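Local atomic coordinates of intradiol ring-cleavage dioxygenase (Streptomyces sp. SirexAA-E, PDB entry 4ILV), a protein that probably catalyses the iron(III)-dependent intradiol ring cleavage of catechol-type aromatic compounds, as a secreted dioxygenase fused to a carbohydrate-binding module. Residues P37-G42 with T144-F149; P61-T66 with P174-T179; R127-H132 with P150-N155. One frame throughout, in Å; residues are numbered along the deposited sequence.

Contact 1: P37-G42 with T144-F149; sequences PDQMEG and TTQLYF
The ring of Y148 and the carboxamide of Q39 meet edge-on: OE1 and NE2 of Q39 both lie at the hydroxyl end of the ring, close to its plane, while the amide plane itself is turned 78° from it. F161, outside the two segments, packs edge-to-face with Y148. The setting is the edge of the antiparallel sheet in the beta-sandwich core of an intradiol dioxygenase. Strand 143-148 is outermost in that sheet, and the irregular 37-42 chain runs across it, the end-to-end directions differing by 105°.

Y148 OH donates to Q39 OE1 over 2.7 Å, in the carbonyl plane and on a lone pair; R127 NH2 adds a weak bond to the same hydroxyl. Because Q39 NE2 in turn donates to L160 O, both ends of the amide have a partner and its orientation is defined. With CG anti to the carbonyl carbon (chi1 -68°) and an extended chain beyond, Q39 passes over the T145 backbone to reach the tyrosine. On the way its side chain lies nearly perpendicular to that of Q146, OE1 of Q39 being 3.4 Å from CD of Q146. The Q146 amide is oriented chiefly by R127, which bonds its OE1; Q146 NE2 makes a weak 3.4 Å bond to M40 O.

Backbone and hydroxyl bonds fasten the crossing. Q39 N donates to T144 O at 2.7 Å, T145 OG1 donates to P37 O, also at 2.7 Å, and a water bridges the carbonyls of M40 and T145. K134 takes up both E41 OE1 and T144 OG1, and the T144 methyl CG2 rests 3.6 Å from E41 CA.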
loop_
_atom_site.group_PDB
_atom_site.type_symbol
_atom_site.label_atom_id
_atom_site.label_comp_id
_atom_site.label_asym_id
_atom_site.label_seq_id
_atom_site.Cartn_x
_atom_site.Cartn_y
_atom_site.Cartn_z
ATOM N N PRO A 37 0.538 8.536 9.181
ATOM C CA PRO A 37 -0.246 8.025 10.309
ATOM C C PRO A 37 -0.351 6.507 10.269
ATOM O O PRO A 37 -0.345 5.915 9.188
ATOM C CB PRO A 37 -1.626 8.643 10.083
ATOM C CG PRO A 37 -1.383 9.832 9.240
ATOM C CD PRO A 37 -0.232 9.483 8.359
ATOM N N ASP A 38 -0.461 5.881 11.436
ATOM C CA ASP A 38 -0.617 4.431 11.487
ATOM C C ASP A 38 -2.093 4.043 11.550
ATOM O O ASP A 38 -2.940 4.850 11.925
ATOM C CB ASP A 38 0.132 3.842 12.685
ATOM C CG ASP A 38 -0.351 4.391 14.006
ATOM O OD1 ASP A 38 -0.015 5.550 14.334
ATOM O OD2 ASP A 38 -1.071 3.661 14.715
ATOM N N GLN A 39 -2.393 2.807 11.166
ATOM C CA GLN A 39 -3.750 2.274 11.259
ATOM C C GLN A 39 -3.688 0.797 11.618
ATOM O O GLN A 39 -2.617 0.190 11.618
ATOM C CB GLN A 39 -4.520 2.469 9.951
ATOM C CG GLN A 39 -4.827 3.916 9.634
ATOM C CD GLN A 39 -6.042 4.088 8.757
ATOM O OE1 GLN A 39 -6.317 3.266 7.884
ATOM N NE2 GLN A 39 -6.788 5.166 8.990
ATOM N N MET A 40 -4.835 0.214 11.930
ATOM C CA MET A 40 -4.851 -1.181 12.346
ATOM C C MET A 40 -4.440 -2.163 11.241
ATOM O O MET A 40 -4.544 -1.882 10.039
ATOM C CB MET A 40 -6.203 -1.546 12.971
ATOM C CG MET A 40 -7.417 -1.269 12.106
ATOM S SD MET A 40 -8.927 -1.734 12.980
ATOM C CE MET A 40 -8.755 -0.770 14.481
ATOM N N GLU A 41 -3.934 -3.308 11.677
ATOM C CA GLU A 41 -3.484 -4.370 10.789
ATOM C C GLU A 41 -4.646 -5.069 10.080
ATOM O O GLU A 41 -4.589 -5.318 8.880
ATOM C CB GLU A 41 -2.691 -5.383 11.616
ATOM C CG GLU A 41 -2.173 -6.597 10.874
ATOM C CD GLU A 41 -1.337 -7.493 11.776
ATOM O OE1 GLU A 41 -0.158 -7.168 12.029
ATOM O OE2 GLU A 41 -1.879 -8.502 12.273
ATOM N N GLY A 42 -5.701 -5.371 10.830
ATOM C CA GLY A 42 -6.831 -6.112 10.299
ATOM C C GLY A 42 -6.593 -7.604 10.441
ATOM O O GLY A 42 -5.449 -8.038 10.626
ATOM N N THR A 144 2.396 0.150 10.871
ATOM C CA THR A 144 1.276 -0.498 10.183
ATOM C C THR A 144 0.260 0.546 9.760
ATOM O O THR A 144 -0.177 1.365 10.577
ATOM C CB THR A 144 0.569 -1.514 11.094
ATOM O OG1 THR A 144 1.495 -2.541 11.463
ATOM C CG2 THR A 144 -0.647 -2.145 10.381
ATOM N N THR A 145 -0.127 0.524 8.490
ATOM C CA THR A 145 -1.034 1.553 7.998
ATOM C C THR A 145 -1.788 1.118 6.751
ATOM O O THR A 145 -1.691 -0.031 6.325
ATOM C CB THR A 145 -0.272 2.902 7.775
ATOM O OG1 THR A 145 -1.198 3.955 7.516
ATOM C CG2 THR A 145 0.720 2.807 6.626
ATOM N N GLN A 146 -2.558 2.033 6.175
ATOM C CA GLN A 146 -3.317 1.734 4.967
ATOM C C GLN A 146 -3.268 2.885 3.967
ATOM O O GLN A 146 -3.030 4.035 4.345
ATOM C CB GLN A 146 -4.779 1.465 5.328
ATOM C CG GLN A 146 -4.961 0.349 6.321
ATOM C CD GLN A 146 -6.414 0.110 6.664
ATOM O OE1 GLN A 146 -7.310 0.381 5.857
ATOM N NE2 GLN A 146 -6.658 -0.410 7.863
ATOM N N LEU A 147 -3.513 2.579 2.697
ATOM C CA LEU A 147 -3.628 3.618 1.679
ATOM C C LEU A 147 -5.039 3.671 1.111
ATOM O O LEU A 147 -5.644 2.627 0.848
ATOM C CB LEU A 147 -2.628 3.373 0.551
ATOM C CG LEU A 147 -1.177 3.167 0.994
ATOM C CD1 LEU A 147 -0.289 2.919 -0.217
ATOM C CD2 LEU A 147 -0.653 4.347 1.828
ATOM N N TYR A 148 -5.554 4.882 0.904
ATOM C CA TYR A 148 -6.922 5.064 0.408
ATOM C C TYR A 148 -6.945 5.694 -0.975
ATOM O O TYR A 148 -5.929 6.204 -1.451
ATOM C CB TYR A 148 -7.759 5.903 1.379
ATOM C CG TYR A 148 -7.952 5.232 2.720
ATOM C CD1 TYR A 148 -8.862 4.198 2.869
ATOM C CD2 TYR A 148 -7.219 5.626 3.832
ATOM C CE1 TYR A 148 -9.048 3.574 4.086
ATOM C CE2 TYR A 148 -7.396 5.003 5.058
ATOM C CZ TYR A 148 -8.315 3.970 5.170
ATOM O OH TYR A 148 -8.515 3.334 6.372
ATOM N N PHE A 149 -8.121 5.650 -1.599
ATOM C CA PHE A 149 -8.335 6.094 -2.969
ATOM C C PHE A 149 -9.190 7.341 -2.997
ATOM O O PHE A 149 -10.167 7.431 -2.254
ATOM C CB PHE A 149 -9.044 4.983 -3.774
ATOM C CG PHE A 149 -8.179 3.787 -4.009
ATOM C CD1 PHE A 149 -7.610 3.562 -5.249
ATOM C CD2 PHE A 149 -7.894 2.909 -2.976
ATOM C CE1 PHE A 149 -6.780 2.468 -5.463
ATOM C CE2 PHE A 149 -7.075 1.805 -3.181
ATOM C CZ PHE A 149 -6.513 1.589 -4.430
HETATM O O HOH W 1 -3.043 -2.107 7.785
#

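Contact 2: P61-T66 with P174-T179; sequences PGVPLT and PGREGT
V63 and R176 meet where two neighbouring parallel strands begin, in the mixed sheet of the dioxygenase beta-sandwich. Strands 64-66 and 175-179 have axes 17° apart, and two parallel bridges pair L65 with R176 and T66 with E177. L65 and R176 therefore share one face of the sheet, T66 and E177 the other.

V63 CG1 is anti to the backbone N (chi1 178°), which sets this methyl against the start of the other strand: V63 CG1 lies 3.8 Å from P174 O and 4.0 Å from R176 NE. Its approach to the guanidinium is oblique. The arginine chain starts out extended, which carries NE alongside the valine methyl, and bends only at chi3; its side chain also packs on V169 of strand 168-172 and on V120 in a loop.

L65 likewise has CG anti to its backbone N, and a chi2 of 66° swings CD1 across to the partner strand, where L65 CD1 lies 3.6 Å from R176 O. The same methyl touches the aliphatic root of R176 and reaches G178 N. The leucine side chain also packs on T118 and V120, and its other methyl, CD2, meets F149. On the opposite face T66 leans on T115 and R117 of strand 113-119, and the E177 carboxylate makes a salt bridge with R170 of the next strand, 168-172.

At G175 there is no space for a side chain: a CB would fall 2.6 Å from P64 O, a clash. The backbone spacing is set by three bonds, R176 N to P64 O, T66 N to R176 O at 3.1 Å and G178 N to T66 O. The shortest of the three joins G178 N to T66 O, at 2.7 Å.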
loop_
_atom_site.group_PDB
_atom_site.type_symbol
_atom_site.label_atom_id
_atom_site.label_comp_id
_atom_site.label_asym_id
_atom_site.label_seq_id
_atom_site.Cartn_x
_atom_site.Cartn_y
_atom_site.Cartn_z
ATOM N N PRO A 61 -7.410 -10.767 -13.367
ATOM C CA PRO A 61 -8.604 -9.934 -13.572
ATOM C C PRO A 61 -8.576 -8.670 -12.694
ATOM O O PRO A 61 -8.079 -8.713 -11.564
ATOM C CB PRO A 61 -9.750 -10.845 -13.146
ATOM C CG PRO A 61 -9.116 -11.817 -12.196
ATOM C CD PRO A 61 -7.727 -12.048 -12.717
ATOM N N GLY A 62 -9.089 -7.560 -13.223
ATOM C CA GLY A 62 -9.186 -6.335 -12.454
ATOM C C GLY A 62 -8.621 -5.153 -13.203
ATOM O O GLY A 62 -8.045 -5.305 -14.278
ATOM N N VAL A 63 -8.799 -3.968 -12.631
ATOM C CA VAL A 63 -8.284 -2.743 -13.213
ATOM C C VAL A 63 -6.816 -2.558 -12.821
ATOM O O VAL A 63 -6.500 -2.443 -11.632
ATOM C CB VAL A 63 -9.112 -1.530 -12.742
ATOM C CG1 VAL A 63 -8.533 -0.246 -13.310
ATOM C CG2 VAL A 63 -10.606 -1.703 -13.157
ATOM N N PRO A 64 -5.908 -2.559 -13.817
ATOM C CA PRO A 64 -4.477 -2.414 -13.517
ATOM C C PRO A 64 -4.219 -1.170 -12.676
ATOM O O PRO A 64 -4.817 -0.120 -12.927
ATOM C CB PRO A 64 -3.836 -2.244 -14.902
ATOM C CG PRO A 64 -4.780 -2.959 -15.832
ATOM C CD PRO A 64 -6.161 -2.742 -15.259
ATOM N N LEU A 65 -3.339 -1.304 -11.698
ATOM C CA LEU A 65 -2.966 -0.216 -10.826
ATOM C C LEU A 65 -1.489 -0.369 -10.515
ATOM O O LEU A 65 -1.062 -1.425 -10.050
ATOM C CB LEU A 65 -3.761 -0.277 -9.516
ATOM C CG LEU A 65 -3.316 0.703 -8.411
ATOM C CD1 LEU A 65 -3.579 2.131 -8.884
ATOM C CD2 LEU A 65 -4.046 0.413 -7.096
ATOM N N THR A 66 -0.704 0.665 -10.805
ATOM C CA THR A 66 0.660 0.746 -10.272
ATOM C C THR A 66 0.703 1.885 -9.255
ATOM O O THR A 66 0.255 2.997 -9.535
ATOM C CB THR A 66 1.712 0.988 -11.361
ATOM O OG1 THR A 66 1.812 -0.167 -12.195
ATOM C CG2 THR A 66 3.091 1.252 -10.730
ATOM N N PRO A 174 -6.221 1.803 -19.784
ATOM C CA PRO A 174 -7.318 1.023 -19.205
ATOM C C PRO A 174 -7.145 0.906 -17.689
ATOM O O PRO A 174 -8.041 0.415 -17.025
ATOM C CB PRO A 174 -7.160 -0.339 -19.880
ATOM C CG PRO A 174 -5.694 -0.460 -20.109
ATOM C CD PRO A 174 -5.199 0.944 -20.407
ATOM N N GLY A 175 -6.008 1.356 -17.153
ATOM C CA GLY A 175 -5.753 1.245 -15.729
ATOM C C GLY A 175 -5.494 2.576 -15.044
ATOM O O GLY A 175 -5.852 3.634 -15.564
ATOM N N ARG A 176 -4.880 2.510 -13.864
ATOM C CA ARG A 176 -4.645 3.695 -13.040
ATOM C C ARG A 176 -3.241 3.730 -12.444
ATOM O O ARG A 176 -2.600 2.696 -12.283
ATOM C CB ARG A 176 -5.667 3.767 -11.907
ATOM C CG ARG A 176 -7.122 3.824 -12.353
ATOM C CD ARG A 176 -8.006 3.843 -11.136
ATOM N NE ARG A 176 -9.277 3.182 -11.389
ATOM C CZ ARG A 176 -10.224 3.011 -10.469
ATOM N NH1 ARG A 176 -10.031 3.446 -9.222
ATOM N NH2 ARG A 176 -11.352 2.389 -10.794
ATOM N N GLU A 177 -2.808 4.939 -12.081
ATOM C CA GLU A 177 -1.492 5.212 -11.511
ATOM C C GLU A 177 -1.650 5.873 -10.156
ATOM O O GLU A 177 -2.185 6.986 -10.080
ATOM C CB GLU A 177 -0.766 6.265 -12.348
ATOM C CG GLU A 177 -0.025 5.776 -13.528
ATOM C CD GLU A 177 0.844 6.861 -14.115
ATOM O OE1 GLU A 177 0.356 7.998 -14.332
ATOM O OE2 GLU A 177 2.038 6.587 -14.321
ATOM N N GLY A 178 -1.149 5.226 -9.110
ATOM C CA GLY A 178 -1.187 5.793 -7.773
ATOM C C GLY A 178 0.147 6.390 -7.344
ATOM O O GLY A 178 1.213 5.857 -7.673
ATOM N N THR A 179 0.068 7.490 -6.593
ATOM C CA THR A 179 1.225 8.219 -6.077
ATOM C C THR A 179 1.054 8.455 -4.576
ATOM O O THR A 179 0.037 9.011 -4.131
ATOM C CB THR A 179 1.348 9.602 -6.754
ATOM O OG1 THR A 179 1.789 9.446 -8.108
ATOM C CG2 THR A 179 2.328 10.471 -6.016
#

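Contact 3: R127-H132 with P150-N155; sequences RTRHIH and PGEPRN. With FE (Fe (III) ion), chain C; EDO (1,2-ethanediol), chain D.
T128 and R154 bring the two backbones closest, their CA atoms 4.6 Å apart, beside the two-histidine, two-tyrosine iron site of the intradiol dioxygenases. The 127-132 chain is extended and runs into strand 130-136. Opposite, residues 153-155 have helical backbone angles without regular helix bonds, though N155 N does bond to E152 O and closes a type I beta turn, E152 to N155.

The T128 side chain runs alongside R154 CB in the reverse sense, and T128 OG1 donates to N155 OD1 over 2.8 Å, while N155 ND2 is taken by F149 O. R154, extended from CG to NE, sends its NH2 to R127 O at 3.0 Å. R127 O lies in the guanidinium plane, but the donor stands 41° above the carbonyl plane, and the same NH2 also bonds Y124 O, the carbonyl of an iron ligand.

R129 grips E152 side-on in a salt bridge. R129 NE lies 2.7 Å from E152 OE1, and R129 NH2 lies 3.3 Å from E152 OE2. The two planes are 59° apart, in keeping with NE meeting OE1 from above the carboxylate plane. Replacing R129 with alanine is likely to leave the E152 carboxylate without its charged mate and P121 O without the donor that NH1 supplies.

On the metal side, H130 ND1 donates in its ring plane to T128 O at 2.9 Å, which would hold the ring rotation that points NE2 at the iron. R127 NH1 sits 3.2 Å above the plane of the H130 ring, over its centre. H132, Y95 and Y124 complete the protein ligands, and an ethanediol, probably from the crystallisation liquor, chelates the iron; R127 NH1 donates to ethanediol O1 at 2.7 Å.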
loop_
_atom_site.group_PDB
_atom_site.type_symbol
_atom_site.label_atom_id
_atom_site.label_comp_id
_atom_site.label_asym_id
_atom_site.label_seq_id
_atom_site.Cartn_x
_atom_site.Cartn_y
_atom_site.Cartn_z
ATOM N N ARG A 127 -16.143 -1.664 4.570
ATOM C CA ARG A 127 -14.912 -0.897 4.377
ATOM C C ARG A 127 -14.874 -0.180 3.042
ATOM O O ARG A 127 -15.328 -0.702 2.018
ATOM C CB ARG A 127 -13.669 -1.794 4.498
ATOM C CG ARG A 127 -13.524 -2.520 5.826
ATOM C CD ARG A 127 -12.277 -2.122 6.599
ATOM N NE ARG A 127 -11.928 -0.717 6.421
ATOM C CZ ARG A 127 -10.683 -0.284 6.249
ATOM N NH1 ARG A 127 -9.674 -1.151 6.243
ATOM N NH2 ARG A 127 -10.448 1.016 6.085
ATOM N N THR A 128 -14.284 1.008 3.051
ATOM C CA THR A 128 -13.957 1.684 1.810
ATOM C C THR A 128 -12.771 0.971 1.159
ATOM O O THR A 128 -12.194 0.049 1.740
ATOM C CB THR A 128 -13.627 3.160 2.040
ATOM O OG1 THR A 128 -13.597 3.840 0.780
ATOM C CG2 THR A 128 -12.283 3.301 2.737
ATOM N N ARG A 129 -12.417 1.384 -0.053
ATOM C CA ARG A 129 -11.341 0.738 -0.788
ATOM C C ARG A 129 -9.959 1.075 -0.182
ATOM O O ARG A 129 -9.681 2.238 0.134
ATOM C CB ARG A 129 -11.409 1.185 -2.244
ATOM C CG ARG A 129 -10.786 0.204 -3.192
ATOM C CD ARG A 129 -10.890 0.681 -4.621
ATOM N NE ARG A 129 -12.241 1.108 -4.965
ATOM C CZ ARG A 129 -13.215 0.315 -5.395
ATOM N NH1 ARG A 129 -13.022 -0.999 -5.540
ATOM N NH2 ARG A 129 -14.393 0.852 -5.680
ATOM N N HIS A 130 -9.085 0.078 -0.043
ATOM C CA HIS A 130 -7.778 0.306 0.584
ATOM C C HIS A 130 -6.739 -0.750 0.237
ATOM O O HIS A 130 -7.070 -1.872 -0.106
ATOM C CB HIS A 130 -7.920 0.341 2.115
ATOM C CG HIS A 130 -8.454 -0.938 2.692
ATOM N ND1 HIS A 130 -9.785 -1.287 2.614
ATOM C CD2 HIS A 130 -7.831 -1.967 3.320
ATOM C CE1 HIS A 130 -9.962 -2.472 3.178
ATOM N NE2 HIS A 130 -8.794 -2.906 3.615
ATOM N N ILE A 131 -5.473 -0.382 0.388
ATOM C CA ILE A 131 -4.366 -1.324 0.313
ATOM C C ILE A 131 -3.629 -1.287 1.648
ATOM O O ILE A 131 -3.316 -0.205 2.152
ATOM C CB ILE A 131 -3.389 -0.919 -0.806
ATOM C CG1 ILE A 131 -4.038 -1.130 -2.173
ATOM C CG2 ILE A 131 -2.097 -1.721 -0.709
ATOM C CD1 ILE A 131 -3.183 -0.577 -3.328
ATOM N N HIS A 132 -3.345 -2.452 2.230
ATOM C CA HIS A 132 -2.635 -2.476 3.502
ATOM C C HIS A 132 -1.124 -2.420 3.298
ATOM O O HIS A 132 -0.612 -2.959 2.328
ATOM C CB HIS A 132 -2.957 -3.747 4.276
ATOM C CG HIS A 132 -4.369 -3.836 4.759
ATOM N ND1 HIS A 132 -4.769 -3.331 5.977
ATOM C CD2 HIS A 132 -5.469 -4.408 4.207
ATOM C CE1 HIS A 132 -6.060 -3.569 6.146
ATOM N NE2 HIS A 132 -6.508 -4.210 5.082
ATOM N N PRO A 150 -8.843 8.297 -3.876
ATOM C CA PRO A 150 -9.590 9.551 -3.970
ATOM C C PRO A 150 -10.958 9.332 -4.594
ATOM O O PRO A 150 -11.089 8.552 -5.535
ATOM C CB PRO A 150 -8.720 10.404 -4.904
ATOM C CG PRO A 150 -8.024 9.408 -5.771
ATOM C CD PRO A 150 -7.747 8.232 -4.860
ATOM N N GLY A 151 -11.961 10.022 -4.066
ATOM C CA GLY A 151 -13.268 10.089 -4.692
ATOM C C GLY A 151 -14.166 8.890 -4.459
ATOM O O GLY A 151 -15.216 8.773 -5.084
ATOM N N GLU A 152 -13.768 8.005 -3.554
ATOM C CA GLU A 152 -14.582 6.837 -3.226
ATOM C C GLU A 152 -15.743 7.192 -2.311
ATOM O O GLU A 152 -15.525 7.734 -1.229
ATOM C CB GLU A 152 -13.724 5.791 -2.537
ATOM C CG GLU A 152 -12.735 5.121 -3.439
ATOM C CD GLU A 152 -13.384 4.140 -4.395
ATOM O OE1 GLU A 152 -12.710 3.761 -5.361
ATOM O OE2 GLU A 152 -14.554 3.733 -4.174
ATOM N N PRO A 153 -16.982 6.870 -2.726
ATOM C CA PRO A 153 -18.132 7.169 -1.868
ATOM C C PRO A 153 -17.966 6.634 -0.442
ATOM O O PRO A 153 -18.361 7.314 0.499
ATOM C CB PRO A 153 -19.294 6.480 -2.595
ATOM C CG PRO A 153 -18.901 6.540 -4.028
ATOM C CD PRO A 153 -17.402 6.337 -4.035
ATOM N N ARG A 154 -17.358 5.462 -0.276
ATOM C CA ARG A 154 -17.228 4.886 1.060
ATOM C C ARG A 154 -16.247 5.615 1.977
ATOM O O ARG A 154 -16.174 5.333 3.168
ATOM C CB ARG A 154 -16.931 3.387 0.979
ATOM C CG ARG A 154 -18.143 2.557 0.544
ATOM C CD ARG A 154 -17.786 1.085 0.505
ATOM N NE ARG A 154 -18.951 0.254 0.239
ATOM C CZ ARG A 154 -19.055 -1.015 0.610
ATOM N NH1 ARG A 154 -20.162 -1.688 0.329
ATOM N NH2 ARG A 154 -18.060 -1.608 1.268
ATOM N N ASN A 155 -15.513 6.575 1.431
ATOM C CA ASN A 155 -14.663 7.420 2.268
ATOM C C ASN A 155 -15.504 8.241 3.247
ATOM O O ASN A 155 -15.021 8.644 4.298
ATOM C CB ASN A 155 -13.802 8.342 1.410
ATOM C CG ASN A 155 -12.725 7.589 0.645
ATOM O OD1 ASN A 155 -12.483 6.384 0.864
ATOM N ND2 ASN A 155 -12.078 8.289 -0.269
HETATM FE FE FE C . -8.629 -4.818 4.598
HETATM C C1 EDO D . -9.799 -4.728 7.658
HETATM O O1 EDO D . -9.297 -3.823 6.657
HETATM C C2 EDO D . -9.810 -6.171 7.131
HETATM O O2 EDO D . -8.639 -6.437 6.330
HETATM O O HOH W 2 -10.484 4.580 -0.367
#

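In chain order the segments run 37-42, 61-66, 127-132, 144-149, 150-155 and 174-179; contact 1 interleaves with both others, and both segments of contact 3 fall between those of contact 2. Contacts 1 and 3, centres about 11 Å apart, share the antiparallel sheet, where strands 130-136 and 143-148 are neighbours joined by L147 N to I131 O. Contact 2 lies in the other, mixed sheet, its centre about 20 Å from that of contact 1 and about 15 Å from that of contact 3. L65 meets both F149 and I131 between the sheets. The two histidine ligands of the iron sit on strand 130-136; Y95 and Y124 come from loops.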